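Local coordinates for ribosomal-protein-serine acetyltransferase, putative (Vibrio cholerae O1 biovar eltor, PDB 2FCK) that probably transfers acetyl groups to the N-terminal serine or alanine of a protein, as a putative ribosomal-protein acetyltransferase of the GNAT superfamily, at residues P145-A150 / A173-S178. Residues are numbered along the deposited sequence; the frame is centred on the assembly and turned at random. Where two conformers were deposited one is given.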
loop_
_atom_site.group_PDB
_atom_site.type_symbol
_atom_site.label_atom_id
_atom_site.label_comp_id
_atom_site.label_asym_id
_atom_site.label_seq_id
_atom_site.Cartn_x
_atom_site.Cartn_y
_atom_site.Cartn_z
ATOM N N PRO A 145 11.726 20.192 -5.725
ATOM C CA PRO A 145 12.136 20.340 -4.314
ATOM C C PRO A 145 11.688 19.148 -3.435
ATOM O O PRO A 145 12.435 18.735 -2.557
ATOM C CB PRO A 145 11.482 21.664 -3.895
ATOM C CG PRO A 145 11.407 22.463 -5.217
ATOM C CD PRO A 145 11.002 21.380 -6.213
ATOM N N SER A 146 10.536 18.542 -3.728
ATOM C CA SER A 146 10.032 17.425 -2.892
ATOM C C SER A 146 10.902 16.179 -3.138
ATOM O O SER A 146 11.176 15.359 -2.243
ATOM C CB SER A 146 8.541 17.107 -3.184
ATOM O OG SER A 146 8.355 16.554 -4.494
ATOM N N GLN A 147 11.330 16.032 -4.386
ATOM C CA GLN A 147 12.237 14.938 -4.724
ATOM C C GLN A 147 13.591 15.131 -4.033
ATOM O O GLN A 147 14.138 14.178 -3.461
ATOM C CB GLN A 147 12.431 14.881 -6.249
ATOM C CG GLN A 147 11.129 14.669 -6.995
ATOM C CD GLN A 147 11.212 15.023 -8.482
ATOM O OE1 GLN A 147 12.276 14.862 -9.125
ATOM N NE2 GLN A 147 10.117 15.548 -9.035
ATOM N N ALA A 148 14.110 16.363 -4.109
ATOM C CA ALA A 148 15.426 16.717 -3.549
ATOM C C ALA A 148 15.405 16.422 -2.024
ATOM O O ALA A 148 16.376 15.905 -1.485
ATOM C CB ALA A 148 15.768 18.211 -3.830
ATOM N N LEU A 149 14.275 16.710 -1.363
ATOM C CA LEU A 149 14.142 16.467 0.089
ATOM C C LEU A 149 14.158 14.939 0.362
ATOM O O LEU A 149 14.879 14.474 1.245
ATOM C CB LEU A 149 12.863 17.112 0.636
ATOM C CG LEU A 149 12.643 16.880 2.142
ATOM C CD1 LEU A 149 13.892 17.246 2.906
ATOM C CD2 LEU A 149 11.402 17.670 2.613
ATOM N N ALA A 150 13.452 14.173 -0.466
ATOM C CA ALA A 150 13.442 12.723 -0.297
ATOM C C ALA A 150 14.897 12.215 -0.360
ATOM O O ALA A 150 15.350 11.428 0.508
ATOM C CB ALA A 150 12.582 12.029 -1.384
ATOM N N ALA A 173 0.902 10.029 -12.735
ATOM C CA ALA A 173 2.194 9.314 -12.658
ATOM C C ALA A 173 3.035 9.948 -11.556
ATOM O O ALA A 173 3.130 11.194 -11.467
ATOM C CB ALA A 173 2.898 9.374 -13.950
ATOM N N GLY A 174 3.547 9.121 -10.639
ATOM C CA GLY A 174 4.418 9.618 -9.539
ATOM C C GLY A 174 5.730 8.873 -9.458
ATOM O O GLY A 174 5.855 7.726 -9.883
ATOM N N ILE A 175 6.753 9.578 -8.960
ATOM C CA ILE A 175 8.039 8.950 -8.756
ATOM C C ILE A 175 8.058 8.321 -7.368
ATOM O O ILE A 175 7.786 8.974 -6.353
ATOM C CB ILE A 175 9.185 9.992 -8.777
ATOM C CG1 ILE A 175 9.139 10.843 -10.050
ATOM C CG2 ILE A 175 10.496 9.240 -8.529
ATOM C CD1 ILE A 175 10.041 12.139 -9.997
ATOM N N VAL A 176 8.384 7.040 -7.331
ATOM C CA VAL A 176 8.470 6.293 -6.083
ATOM C C VAL A 176 9.904 6.298 -5.571
ATOM O O VAL A 176 10.819 5.915 -6.313
ATOM C CB VAL A 176 8.028 4.821 -6.358
ATOM C CG1 VAL A 176 8.237 3.953 -5.124
ATOM C CG2 VAL A 176 6.589 4.834 -6.885
ATOM N N PHE A 177 10.073 6.759 -4.326
ATOM C CA PHE A 177 11.342 6.624 -3.620
ATOM C C PHE A 177 11.128 5.638 -2.469
ATOM O O PHE A 177 10.030 5.616 -1.865
ATOM C CB PHE A 177 11.757 7.978 -3.015
ATOM C CG PHE A 177 12.041 9.039 -4.032
ATOM C CD1 PHE A 177 13.343 9.340 -4.405
ATOM C CD2 PHE A 177 10.974 9.736 -4.615
ATOM C CE1 PHE A 177 13.589 10.335 -5.344
ATOM C CE2 PHE A 177 11.178 10.744 -5.539
ATOM C CZ PHE A 177 12.528 11.028 -5.937
ATOM N N SER A 178 12.188 4.919 -2.082
ATOM C CA SER A 178 12.107 4.024 -0.947
ATOM C C SER A 178 13.155 4.327 0.115
ATOM O O SER A 178 14.217 4.879 -0.167
ATOM C CB SER A 178 12.284 2.560 -1.398
ATOM O OG SER A 178 13.638 2.347 -1.758
#
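Phe177 stands up from strand 170-179 and meets helix 144-152 through Ala150 and Gln147. The methyl of Ala150 lies over one face of the ring in a CH-pi contact, CB being 4.1 Å from the centroid of Phe177 and 14° off the ring normal. It is displaced toward the CG-CD1 side of the ring, with Ala150 CB 4.0 Å from Phe177 CG. With CG of Phe177 anti to the carbonyl carbon (chi1 -64°), the ring's far end is carried to the foot of Gln147. There Gln147 CB comes at the ring obliquely, 3.9 Å from Phe177 CZ.

The second group of contacts is aliphatic against amide. CG of Gln147 lies beside the backbone N, anti to the carbonyl carbon, and the chain is extended beyond it, crossing both Ile175 and Phe177 at about a right angle. The terminal methyl of Ile175 meets the amide, with CD1 3.5 Å from Gln147 CD and equally close to NE2.

No hydrogen bond joins the two segments. Gln147 NE2 instead donates to the backbone O of Asp140, and weakly to that of Pro141, which ties the amide to the turn between strand 134-139 and the helix. Cys139, on that strand, touches both Gln147 and Phe177, while Ala155 packs on Ala150 and Phe177. The axes of segments 145-150 and 173-178 run nearly parallel, 15° apart, and approach to 10.1 Å.

The helix thus rests on one face of the C-terminal part of the GNAT sheet. Its contact with strand 170-179 is largely buried and is made by van der Waals and CH-pi contacts. Gln147 offers CB and CG to Phe177 and its amide group to the Ile175 methyl, while the NE2 bonds to Asp140 and Pro141 probably help hold that amide in place.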